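Local coordinates for protein peptidoglycan D,D-transpeptidase PbpA (Mycobacterium tuberculosis, PDB 3UN7) that probably acts as a D,D-transpeptidase that cross-links peptidoglycan in the mycobacterial cell wall and helps to regulate cell length, at residues E247-S252 against V375-V380; A319-A324 against A426-V431; I392-G397 against A412-F417. One frame throughout, in Å; residues are numbered along the deposited sequence.

Contact 1. Residues E247-S252 against V375-V380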
ATOM      1  N   GLU A 247      22.777  -2.877 -14.497  1.00 38.39           N
ATOM      2  CA  GLU A 247      23.598  -2.198 -13.512  1.00 39.04           C
ATOM      3  C   GLU A 247      22.916  -0.917 -13.011  1.00 38.29           C
ATOM      4  O   GLU A 247      22.849  -0.691 -11.804  1.00 38.06           O
ATOM      5  CB  GLU A 247      24.992  -1.912 -14.070  1.00 39.79           C
ATOM      6  CG  GLU A 247      25.998  -1.504 -13.009  1.00 42.11           C
ATOM      7  CD  GLU A 247      27.438  -1.537 -13.501  1.00 44.30           C
ATOM      8  OE1 GLU A 247      27.689  -1.194 -14.680  1.00 44.96           O
ATOM      9  OE2 GLU A 247      28.320  -1.906 -12.700  1.00 47.34           O
ATOM     10  N   ALA A 248      22.397  -0.104 -13.933  1.00 37.87           N
ATOM     11  CA  ALA A 248      21.689   1.132 -13.574  1.00 38.08           C
ATOM     12  C   ALA A 248      20.491   0.847 -12.666  1.00 37.95           C
ATOM     13  O   ALA A 248      20.224   1.598 -11.719  1.00 38.09           O
ATOM     14  CB  ALA A 248      21.230   1.879 -14.822  1.00 37.87           C
ATOM     15  N   PHE A 249      19.768  -0.232 -12.952  1.00 37.59           N
ATOM     16  CA  PHE A 249      18.615  -0.588 -12.126  1.00 37.72           C
ATOM     17  C   PHE A 249      19.038  -0.938 -10.702  1.00 37.92           C
ATOM     18  O   PHE A 249      18.495  -0.397  -9.742  1.00 37.14           O
ATOM     19  CB  PHE A 249      17.822  -1.750 -12.740  1.00 37.45           C
ATOM     20  CG  PHE A 249      16.535  -2.050 -12.026  1.00 37.29           C
ATOM     21  CD1 PHE A 249      15.344  -1.487 -12.462  1.00 36.91           C
ATOM     22  CD2 PHE A 249      16.515  -2.892 -10.906  1.00 38.15           C
ATOM     23  CE1 PHE A 249      14.152  -1.765 -11.812  1.00 37.32           C
ATOM     24  CE2 PHE A 249      15.321  -3.163 -10.235  1.00 36.86           C
ATOM     25  CZ  PHE A 249      14.143  -2.599 -10.694  1.00 36.72           C
ATOM     26  N   VAL A 250      20.002  -1.846 -10.556  1.00 38.39           N
ATOM     27  CA  VAL A 250      20.372  -2.279  -9.213  1.00 39.28           C
ATOM     28  C   VAL A 250      21.019  -1.146  -8.418  1.00 39.79           C
ATOM     29  O   VAL A 250      20.779  -1.011  -7.217  1.00 39.50           O
ATOM     30  CB  VAL A 250      21.189  -3.616  -9.179  1.00 40.03           C
ATOM     31  CG1 VAL A 250      20.528  -4.661 -10.066  1.00 38.94           C
ATOM     32  CG2 VAL A 250      22.608  -3.404  -9.588  1.00 41.26           C
ATOM     33  N   LYS A 251      21.801  -0.311  -9.097  1.00 40.67           N
ATOM     34  CA  LYS A 251      22.400   0.862  -8.473  1.00 41.96           C
ATOM     35  C   LYS A 251      21.406   2.017  -8.372  1.00 42.36           C
ATOM     36  O   LYS A 251      21.634   2.970  -7.625  1.00 43.49           O
ATOM     37  CB  LYS A 251      23.651   1.291  -9.236  1.00 42.20           C
ATOM     38  CG  LYS A 251      24.841   0.343  -9.041  1.00 43.80           C
ATOM     39  CD  LYS A 251      26.111   0.945  -9.616  1.00 46.62           C
ATOM     40  CE  LYS A 251      27.268   0.779  -8.646  1.00 49.18           C
ATOM     41  NZ  LYS A 251      28.441   1.606  -9.051  1.00 51.14           N
ATOM     42  N   SER A 252      20.307   1.917  -9.122  1.00 42.38           N
ATOM     43  CA  SER A 252      19.244   2.927  -9.167  1.00 42.37           C
ATOM     44  C   SER A 252      19.758   4.314  -9.593  1.00 42.78           C
ATOM     45  O   SER A 252      19.478   5.332  -8.939  1.00 43.52           O
ATOM     46  CB  SER A 252      18.493   2.994  -7.828  1.00 42.18           C
ATOM     47  OG  SER A 252      17.248   3.666  -7.988  1.00 42.36           O
ATOM     48  N   VAL A 375      15.745  -8.809  -7.562  1.00 32.53           N
ATOM     49  CA  VAL A 375      16.635  -9.656  -6.739  1.00 32.96           C
ATOM     50  C   VAL A 375      18.037  -9.016  -6.642  1.00 33.25           C
ATOM     51  O   VAL A 375      18.644  -8.963  -5.562  1.00 32.91           O
ATOM     52  CB  VAL A 375      16.716 -11.111  -7.267  1.00 33.31           C
ATOM     53  CG1 VAL A 375      17.878 -11.879  -6.617  1.00 34.41           C
ATOM     54  CG2 VAL A 375      15.382 -11.836  -7.003  1.00 33.51           C
ATOM     55  N   GLY A 376      18.523  -8.500  -7.768  1.00 33.69           N
ATOM     56  CA  GLY A 376      19.819  -7.816  -7.793  1.00 33.84           C
ATOM     57  C   GLY A 376      19.824  -6.559  -6.937  1.00 33.40           C
ATOM     58  O   GLY A 376      20.769  -6.335  -6.180  1.00 33.73           O
ATOM     59  N   ALA A 377      18.788  -5.727  -7.072  1.00 32.52           N
ATOM     60  CA  ALA A 377      18.663  -4.504  -6.261  1.00 32.81           C
ATOM     61  C   ALA A 377      18.614  -4.802  -4.754  1.00 34.03           C
ATOM     62  O   ALA A 377      19.225  -4.083  -3.951  1.00 34.70           O
ATOM     63  CB  ALA A 377      17.440  -3.719  -6.673  1.00 31.48           C
ATOM     64  N   GLU A 378      17.899  -5.858  -4.367  1.00 33.60           N
ATOM     65  CA  GLU A 378      17.814  -6.194  -2.947  1.00 35.49           C
ATOM     66  C   GLU A 378      19.212  -6.452  -2.391  1.00 37.49           C
ATOM     67  O   GLU A 378      19.545  -5.996  -1.297  1.00 37.89           O
ATOM     68  CB  GLU A 378      16.907  -7.404  -2.707  1.00 34.35           C
ATOM     69  CG  GLU A 378      17.041  -8.032  -1.303  1.00 35.82           C
ATOM     70  CD  GLU A 378      16.346  -7.247  -0.186  1.00 35.36           C
ATOM     71  OE1 GLU A 378      15.770  -6.160  -0.440  1.00 35.86           O
ATOM     72  OE2 GLU A 378      16.373  -7.731   0.967  1.00 35.75           O
ATOM     73  N   LYS A 379      20.030  -7.152  -3.172  1.00 39.87           N
ATOM     74  CA  LYS A 379      21.371  -7.568  -2.741  1.00 43.18           C
ATOM     75  C   LYS A 379      22.345  -6.405  -2.610  1.00 44.89           C
ATOM     76  O   LYS A 379      23.283  -6.459  -1.823  1.00 46.48           O
ATOM     77  CB  LYS A 379      21.929  -8.615  -3.693  1.00 43.56           C
ATOM     78  CG  LYS A 379      21.345  -9.983  -3.484  1.00 45.16           C
ATOM     79  CD  LYS A 379      21.907 -10.987  -4.483  1.00 48.44           C
ATOM     80  CE  LYS A 379      21.315 -12.382  -4.272  1.00 50.80           C
ATOM     81  NZ  LYS A 379      21.872 -13.041  -3.053  1.00 52.41           N
ATOM     82  N   VAL A 380      22.106  -5.353  -3.378  1.00 45.64           N
ATOM     83  CA  VAL A 380      22.920  -4.149  -3.323  1.00 47.52           C
ATOM     84  C   VAL A 380      22.619  -3.333  -2.058  1.00 48.02           C
ATOM     85  O   VAL A 380      23.530  -3.024  -1.285  1.00 49.23           O
ATOM     86  CB  VAL A 380      22.734  -3.322  -4.620  1.00 46.86           C
ATOM     87  CG1 VAL A 380      22.912  -1.822  -4.382  1.00 48.29           C
ATOM     88  CG2 VAL A 380      23.697  -3.834  -5.678  1.00 47.68           C
TER
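Val-250 carries the van der Waals contact between the two helix ends, lying against the backbone of helix 375-379. Its CG1 branch, anti to its own carbonyl carbon (chi1 -47°), rests on the Gly-376/Ala-377 peptide: CG1 is 3.6 Å from Ala-377 N and 3.7 Å from Gly-376 C. With no side chain on Gly-376, the valine can sit directly on this peptide, and the CA atoms of Val-250 and Ala-377 come within 4.1 Å.

Methyl and ring contacts flank this point. Val-250 CG2 meets Val-380 CG2 at 4.1 Å, the two side chains crossing at about a right angle, while Val-380 CG1 lies 3.6 Å from Val-250 O. On the buried side, Phe-249 CE2 touches Ala-377 CB at 4.2 Å; the Phe-249 side chain also packs on Leu-373, Met-374, Val-197 and Thr-200.

No hydrogen bond joins the segments, whose axes approach to 8.3 Å at 47°. Helix 245-251 ends here in a Schellman motif, with Ser-252, at positive phi, as its C-prime residue. Ser-252 opens the SxN motif of penicillin-binding proteins, and its OG hydrogen-bonds to Lys-196 NZ and Lys-395 NZ, consistent with related enzymes, where this serine lies in the active site.

Contact 2. Residues A319-A324 against A426-V431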
ATOM      1  N   ALA A 319      -1.237   0.752  -4.387  1.00 26.64           N
ATOM      2  CA  ALA A 319      -0.857   0.646  -5.810  1.00 27.32           C
ATOM      3  C   ALA A 319       0.619   0.237  -5.983  1.00 27.89           C
ATOM      4  O   ALA A 319       0.945  -0.564  -6.860  1.00 26.90           O
ATOM      5  CB  ALA A 319      -1.164   1.953  -6.555  1.00 27.35           C
ATOM      6  N   ASN A 320       1.511   0.766  -5.142  1.00 27.78           N
ATOM      7  CA  ASN A 320       2.914   0.345  -5.215  1.00 28.77           C
ATOM      8  C   ASN A 320       3.092  -1.121  -4.769  1.00 28.52           C
ATOM      9  O   ASN A 320       3.862  -1.845  -5.390  1.00 29.99           O
ATOM     10  CB  ASN A 320       3.857   1.310  -4.475  1.00 28.64           C
ATOM     11  CG  ASN A 320       5.060   1.753  -5.337  1.00 30.41           C
ATOM     12  OD1 ASN A 320       5.293   1.228  -6.424  1.00 30.30           O
ATOM     13  ND2 ASN A 320       5.833   2.714  -4.830  1.00 31.92           N
ATOM     14  N   ALA A 321       2.383  -1.569  -3.728  1.00 28.33           N
ATOM     15  CA  ALA A 321       2.379  -3.005  -3.352  1.00 28.86           C
ATOM     16  C   ALA A 321       1.871  -3.861  -4.500  1.00 29.03           C
ATOM     17  O   ALA A 321       2.388  -4.956  -4.731  1.00 28.14           O
ATOM     18  CB  ALA A 321       1.525  -3.274  -2.089  1.00 28.11           C
ATOM     19  N   GLU A 322       0.861  -3.346  -5.206  1.00 29.43           N
ATOM     20  CA  GLU A 322       0.237  -4.037  -6.338  1.00 32.12           C
ATOM     21  C   GLU A 322       1.209  -4.239  -7.523  1.00 31.00           C
ATOM     22  O   GLU A 322       1.189  -5.288  -8.184  1.00 31.13           O
ATOM     23  CB  GLU A 322      -1.006  -3.256  -6.802  1.00 32.09           C
ATOM     24  CG  GLU A 322      -2.301  -4.081  -6.865  1.00 36.95           C
ATOM     25  CD  GLU A 322      -3.553  -3.226  -7.110  1.00 37.38           C
ATOM     26  OE1 GLU A 322      -3.744  -2.231  -6.370  1.00 43.51           O
ATOM     27  OE2 GLU A 322      -4.349  -3.547  -8.031  1.00 42.79           O
ATOM     28  N   ILE A 323       2.035  -3.233  -7.806  1.00 30.03           N
ATOM     29  CA  ILE A 323       3.098  -3.379  -8.833  1.00 30.27           C
ATOM     30  C   ILE A 323       4.010  -4.542  -8.469  1.00 29.71           C
ATOM     31  O   ILE A 323       4.274  -5.426  -9.296  1.00 30.50           O
ATOM     32  CB  ILE A 323       3.912  -2.080  -9.014  1.00 30.15           C
ATOM     33  CG1 ILE A 323       3.044  -1.006  -9.667  1.00 30.14           C
ATOM     34  CG2 ILE A 323       5.155  -2.307  -9.885  1.00 32.25           C
ATOM     35  CD1 ILE A 323       3.562   0.405  -9.446  1.00 29.42           C
ATOM     36  N   ALA A 324       4.462  -4.561  -7.215  1.00 29.10           N
ATOM     37  CA  ALA A 324       5.310  -5.643  -6.725  1.00 29.32           C
ATOM     38  C   ALA A 324       4.576  -7.007  -6.783  1.00 29.20           C
ATOM     39  O   ALA A 324       5.158  -8.017  -7.195  1.00 29.08           O
ATOM     40  CB  ALA A 324       5.812  -5.328  -5.297  1.00 28.52           C
ATOM     41  N   ALA A 426       3.802  -9.736  -0.995  1.00 27.73           N
ATOM     42  CA  ALA A 426       4.366  -8.548  -1.613  1.00 27.56           C
ATOM     43  C   ALA A 426       4.078  -7.400  -0.659  1.00 27.17           C
ATOM     44  O   ALA A 426       3.020  -7.382  -0.038  1.00 26.98           O
ATOM     45  CB  ALA A 426       3.715  -8.310  -2.935  1.00 27.19           C
ATOM     46  N   VAL A 427       4.999  -6.449  -0.544  1.00 27.60           N
ATOM     47  CA  VAL A 427       4.848  -5.357   0.416  1.00 28.00           C
ATOM     48  C   VAL A 427       5.173  -4.015  -0.212  1.00 28.07           C
ATOM     49  O   VAL A 427       5.926  -3.933  -1.190  1.00 28.57           O
ATOM     50  CB  VAL A 427       5.711  -5.546   1.713  1.00 28.14           C
ATOM     51  CG1 VAL A 427       5.369  -6.860   2.406  1.00 29.18           C
ATOM     52  CG2 VAL A 427       7.252  -5.475   1.407  1.00 27.40           C
ATOM     53  N   ALA A 428       4.568  -2.970   0.333  1.00 27.68           N
ATOM     54  CA  ALA A 428       5.027  -1.608   0.085  1.00 27.63           C
ATOM     55  C   ALA A 428       5.116  -0.903   1.407  1.00 27.81           C
ATOM     56  O   ALA A 428       4.187  -0.980   2.222  1.00 27.37           O
ATOM     57  CB  ALA A 428       4.092  -0.855  -0.828  1.00 27.12           C
ATOM     58  N   VAL A 429       6.239  -0.223   1.612  1.00 27.88           N
ATOM     59  CA  VAL A 429       6.444   0.595   2.803  1.00 27.72           C
ATOM     60  C   VAL A 429       6.658   1.996   2.303  1.00 27.95           C
ATOM     61  O   VAL A 429       7.504   2.237   1.421  1.00 28.42           O
ATOM     62  CB  VAL A 429       7.677   0.143   3.593  1.00 28.32           C
ATOM     63  CG1 VAL A 429       7.930   1.049   4.806  1.00 27.78           C
ATOM     64  CG2 VAL A 429       7.539  -1.306   4.004  1.00 27.14           C
ATOM     65  N   LEU A 430       5.864   2.921   2.821  1.00 27.71           N
ATOM     66  CA  LEU A 430       6.159   4.331   2.634  1.00 28.72           C
ATOM     67  C   LEU A 430       6.431   4.978   3.988  1.00 29.53           C
ATOM     68  O   LEU A 430       5.572   4.939   4.882  1.00 29.43           O
ATOM     69  CB  LEU A 430       5.014   5.052   1.911  1.00 28.33           C
ATOM     70  CG  LEU A 430       5.180   6.573   2.024  1.00 30.31           C
ATOM     71  CD1 LEU A 430       6.130   7.130   0.957  1.00 28.37           C
ATOM     72  CD2 LEU A 430       3.824   7.209   1.981  1.00 31.40           C
ATOM     73  N   VAL A 431       7.637   5.547   4.143  1.00 30.15           N
ATOM     74  CA  VAL A 431       7.973   6.344   5.309  1.00 30.58           C
ATOM     75  C   VAL A 431       8.056   7.795   4.866  1.00 31.68           C
ATOM     76  O   VAL A 431       8.997   8.188   4.156  1.00 31.46           O
ATOM     77  CB  VAL A 431       9.336   5.944   5.951  1.00 31.36           C
ATOM     78  CG1 VAL A 431       9.629   6.845   7.125  1.00 31.41           C
ATOM     79  CG2 VAL A 431       9.324   4.476   6.395  1.00 29.76           C
TER
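Ala-426 and Ala-428 have extended backbone torsions (phi -132° and psi 133° at Ala-428), and since residues two apart in such a strand face the same side, both methyl groups meet the helical turn formed by Asn-320, Ala-321 and Ala-324. This buried layer belongs to the transpeptidase domain, which has the fold shared by penicillin-binding proteins and serine beta-lactamases: helix 317-328 lies against one face of the five-stranded antiparallel sheet, on its middle strand 425-431. Val-427, between the two alanines, points its side chain to the other face, where Val-453 and Ile-454 of helix 446-458 receive it.

Small side chains let the helix come very close. The axes of the two segments approach to 6.7 Å and run at 145°, roughly antiparallel. At the closest point Ala-428 CB presses on the helix backbone, 3.4 Å from Ala-321 N, and the CB atoms of Ala-321 and Ala-428 meet at 3.7 Å. Ala-321 also touches Val-134 and Leu-136 on the neighbouring strand 131-136.

Asn-320 adds its CB, 4.2 Å from Ala-428 CB, and leaves its amide to other partners. ND2 donates to Thr-194 OG1, next to Ser-193, the probable acylated serine, while the side chain also packs on Trp-413 and Ile-415. The asparagine therefore links this apolar layer to the region of the nucleophile.

Toward Ala-324 the contact is looser, and no hydrogen bond crosses it anywhere. Ala-426 CB, 4.0 Å from Ala-321 O, meets Ala-324 CB at 4.3 Å. The Ala-324 methyl group also borders the strand backbone, with CB 4.3 Å from Val-427 O.

Contact 3. Residues I392-G397 against A412-F417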
ATOM      1  N   ILE A 392      14.720 -12.183  -1.458  1.00 35.82           N
ATOM      2  CA  ILE A 392      13.753 -11.091  -1.568  1.00 34.61           C
ATOM      3  C   ILE A 392      14.064 -10.334  -2.852  1.00 33.77           C
ATOM      4  O   ILE A 392      15.235 -10.082  -3.143  1.00 33.94           O
ATOM      5  CB  ILE A 392      13.853 -10.128  -0.359  1.00 34.10           C
ATOM      6  CG1 ILE A 392      13.448 -10.833   0.933  1.00 35.23           C
ATOM      7  CG2 ILE A 392      12.987  -8.872  -0.561  1.00 34.01           C
ATOM      8  CD1 ILE A 392      13.672  -9.988   2.191  1.00 34.46           C
ATOM      9  N   ALA A 393      13.024 -10.013  -3.620  1.00 32.50           N
ATOM     10  CA  ALA A 393      13.130  -9.123  -4.759  1.00 31.70           C
ATOM     11  C   ALA A 393      12.590  -7.795  -4.259  1.00 31.61           C
ATOM     12  O   ALA A 393      11.506  -7.756  -3.672  1.00 30.36           O
ATOM     13  CB  ALA A 393      12.272  -9.629  -5.921  1.00 31.48           C
ATOM     14  N   SER A 394      13.318  -6.713  -4.495  1.00 31.50           N
ATOM     15  CA  SER A 394      12.890  -5.432  -3.969  1.00 31.65           C
ATOM     16  C   SER A 394      13.310  -4.254  -4.833  1.00 32.14           C
ATOM     17  O   SER A 394      14.106  -4.396  -5.760  1.00 32.86           O
ATOM     18  CB  SER A 394      13.455  -5.250  -2.555  1.00 32.07           C
ATOM     19  OG  SER A 394      14.848  -4.955  -2.611  1.00 31.96           O
ATOM     20  N   LYS A 395      12.765  -3.082  -4.503  1.00 32.95           N
ATOM     21  CA  LYS A 395      13.274  -1.812  -4.995  1.00 33.71           C
ATOM     22  C   LYS A 395      13.139  -0.793  -3.859  1.00 34.43           C
ATOM     23  O   LYS A 395      12.030  -0.564  -3.372  1.00 33.15           O
ATOM     24  CB  LYS A 395      12.499  -1.342  -6.229  1.00 33.49           C
ATOM     25  CG  LYS A 395      13.112  -0.100  -6.906  1.00 34.85           C
ATOM     26  CD  LYS A 395      14.377  -0.480  -7.682  1.00 37.09           C
ATOM     27  CE  LYS A 395      15.102   0.732  -8.264  1.00 38.41           C
ATOM     28  NZ  LYS A 395      15.657   1.611  -7.204  1.00 41.60           N
ATOM     29  N   THR A 396      14.254  -0.192  -3.436  1.00 35.20           N
ATOM     30  CA  THR A 396      14.186   0.865  -2.419  1.00 36.50           C
ATOM     31  C   THR A 396      14.520   2.203  -3.047  1.00 37.47           C
ATOM     32  O   THR A 396      15.419   2.304  -3.890  1.00 39.19           O
ATOM     33  CB  THR A 396      15.050   0.588  -1.137  1.00 37.02           C
ATOM     34  OG1 THR A 396      16.247   1.362  -1.152  1.00 41.73           O
ATOM     35  CG2 THR A 396      15.399  -0.854  -0.985  1.00 34.88           C
ATOM     36  N   GLY A 397      13.772   3.237  -2.680  1.00 37.73           N
ATOM     37  CA  GLY A 397      14.072   4.557  -3.222  1.00 37.37           C
ATOM     38  C   GLY A 397      13.558   5.693  -2.366  1.00 37.42           C
ATOM     39  O   GLY A 397      12.981   5.476  -1.295  1.00 36.52           O
ATOM     40  N   ALA A 412      10.691   7.862   1.876  1.00 32.97           N
ATOM     41  CA  ALA A 412      11.474   6.647   1.672  1.00 31.97           C
ATOM     42  C   ALA A 412      10.496   5.531   1.388  1.00 31.39           C
ATOM     43  O   ALA A 412       9.561   5.323   2.158  1.00 30.82           O
ATOM     44  CB  ALA A 412      12.289   6.328   2.899  1.00 32.38           C
ATOM     45  N   TRP A 413      10.719   4.833   0.278  1.00 29.98           N
ATOM     46  CA  TRP A 413       9.872   3.747  -0.167  1.00 29.92           C
ATOM     47  C   TRP A 413      10.669   2.454  -0.196  1.00 29.72           C
ATOM     48  O   TRP A 413      11.864   2.463  -0.506  1.00 29.93           O
ATOM     49  CB  TRP A 413       9.432   3.979  -1.604  1.00 29.59           C
ATOM     50  CG  TRP A 413       8.303   4.932  -1.877  1.00 29.79           C
ATOM     51  CD1 TRP A 413       8.413   6.230  -2.286  1.00 30.40           C
ATOM     52  CD2 TRP A 413       6.896   4.626  -1.877  1.00 29.49           C
ATOM     53  NE1 TRP A 413       7.161   6.770  -2.500  1.00 30.47           N
ATOM     54  CE2 TRP A 413       6.214   5.798  -2.273  1.00 29.30           C
ATOM     55  CE3 TRP A 413       6.151   3.476  -1.566  1.00 29.72           C
ATOM     56  CZ2 TRP A 413       4.811   5.865  -2.358  1.00 30.82           C
ATOM     57  CZ3 TRP A 413       4.738   3.536  -1.655  1.00 30.10           C
ATOM     58  CH2 TRP A 413       4.092   4.723  -2.050  1.00 29.55           C
ATOM     59  N   TYR A 414       9.983   1.345   0.071  1.00 29.21           N
ATOM     60  CA  TYR A 414      10.505   0.005  -0.194  1.00 28.91           C
ATOM     61  C   TYR A 414       9.342  -0.792  -0.751  1.00 28.94           C
ATOM     62  O   TYR A 414       8.287  -0.848  -0.137  1.00 29.16           O
ATOM     63  CB  TYR A 414      10.977  -0.633   1.103  1.00 29.66           C
ATOM     64  CG  TYR A 414      11.597  -2.025   1.015  1.00 29.67           C
ATOM     65  CD1 TYR A 414      12.901  -2.207   0.542  1.00 29.61           C
ATOM     66  CD2 TYR A 414      10.901  -3.143   1.478  1.00 30.11           C
ATOM     67  CE1 TYR A 414      13.486  -3.476   0.512  1.00 29.26           C
ATOM     68  CE2 TYR A 414      11.460  -4.400   1.455  1.00 29.06           C
ATOM     69  CZ  TYR A 414      12.740  -4.567   0.958  1.00 30.65           C
ATOM     70  OH  TYR A 414      13.269  -5.825   0.957  1.00 32.91           O
ATOM     71  N   ILE A 415       9.517  -1.383  -1.927  1.00 28.78           N
ATOM     72  CA  ILE A 415       8.536  -2.328  -2.448  1.00 28.13           C
ATOM     73  C   ILE A 415       9.236  -3.660  -2.696  1.00 28.52           C
ATOM     74  O   ILE A 415      10.402  -3.678  -3.093  1.00 28.16           O
ATOM     75  CB  ILE A 415       7.776  -1.808  -3.699  1.00 27.80           C
ATOM     76  CG1 ILE A 415       8.725  -1.518  -4.874  1.00 29.33           C
ATOM     77  CG2 ILE A 415       6.981  -0.535  -3.347  1.00 26.64           C
ATOM     78  CD1 ILE A 415       7.990  -1.335  -6.213  1.00 27.55           C
ATOM     79  N   ALA A 416       8.544  -4.768  -2.426  1.00 28.26           N
ATOM     80  CA  ALA A 416       9.238  -6.057  -2.402  1.00 29.84           C
ATOM     81  C   ALA A 416       8.303  -7.237  -2.465  1.00 29.94           C
ATOM     82  O   ALA A 416       7.107  -7.107  -2.225  1.00 30.54           O
ATOM     83  CB  ALA A 416      10.137  -6.162  -1.156  1.00 29.98           C
ATOM     84  N   PHE A 417       8.857  -8.383  -2.836  1.00 30.82           N
ATOM     85  CA  PHE A 417       8.145  -9.646  -2.730  1.00 30.95           C
ATOM     86  C   PHE A 417       9.102 -10.789  -2.417  1.00 31.89           C
ATOM     87  O   PHE A 417      10.304 -10.673  -2.630  1.00 31.94           O
ATOM     88  CB  PHE A 417       7.261  -9.909  -3.962  1.00 30.20           C
ATOM     89  CG  PHE A 417       8.003  -9.980  -5.259  1.00 30.76           C
ATOM     90  CD1 PHE A 417       8.467 -11.205  -5.738  1.00 30.51           C
ATOM     91  CD2 PHE A 417       8.193  -8.830  -6.040  1.00 27.95           C
ATOM     92  CE1 PHE A 417       9.131 -11.280  -6.969  1.00 29.84           C
ATOM     93  CE2 PHE A 417       8.850  -8.902  -7.268  1.00 28.08           C
ATOM     94  CZ  PHE A 417       9.319 -10.129  -7.733  1.00 28.70           C
TER
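Lys-395, Thr-396 and Gly-397 form the KTG motif of the penicillin-binding proteins, and the edge strand that bears it pairs here with strand 411-418 in an antiparallel beta hairpin. As in relatives, this strand forms one wall of the active site; Gly-397 lies close to Ser-193, the probable nucleophile.

Six backbone hydrogen bonds, two each for the pairs Ala-393/Phe-417, Lys-395/Ile-415 and Gly-397/Trp-413, fix the register. The bond from Trp-413 N to Gly-397 O (2.8 Å) is almost straight at the hydrogen, and with Gly-397 N to Trp-413 O it grips the motif's glycine by both backbone polar atoms.

On the face bearing Ala-393, Lys-395 and Ile-415, the Phe-417 ring turns back over Ala-393. Its CG sits between the backbone N and carbonyl carbon (chi1 60°), and Ala-393 CB stands 3.7 Å from the ring centroid, a CH-pi contact over one face. Lys-395 CB touches Ile-415 CG1 at 4.0 Å; beyond it the lysine chain bends away and NZ hydrogen-bonds to Ser-252 OG, with a weak hydrogen bond to Thr-396 O.

The other face is dominated by Tyr-414, whose CG is anti to the backbone N (chi1 -178°), bringing the ring across the non-hydrogen-bonded pairs. Thr-396 CG2 meets the ring edge near its plane, tightly, at 3.2 Å from CD1. Ser-394 CB lies 3.5 Å from Tyr-414 CE1, approaching obliquely. Glu-378 OE1 hydrogen-bonds to both Ser-394 OG and Tyr-414 OH, tying both strands to helix 364-379, and Thr-396 OG1 hydrogen-bonds to Thr-441 OG1. At the end of the tyrosine, Ile-392 CG2 packs 3.4 Å from Tyr-414 OH.

How the contacts relate
Contacts 2 and 3 are buried and share one sheet: strand 411-418 pairs with 393-397 in contact 3 and with 425-431 of contact 2, and Ala-324 O of the helix packs on Phe-417 CD2. Contact 1 is partly exposed, about 17 Å from contact 2 between centres, and joins two helix ends beside the sheet's edge. Its chemistry, like that of contact 2, is apolar without crossing hydrogen bonds, whereas contact 3 is chiefly backbone pairing. Contacts 1 and 3 also touch, by hydrogen bonds and by packing such as Ala-377 CB on Ser-394 O, joining the helix ends to the edge strand and the SxN to the KTG motif.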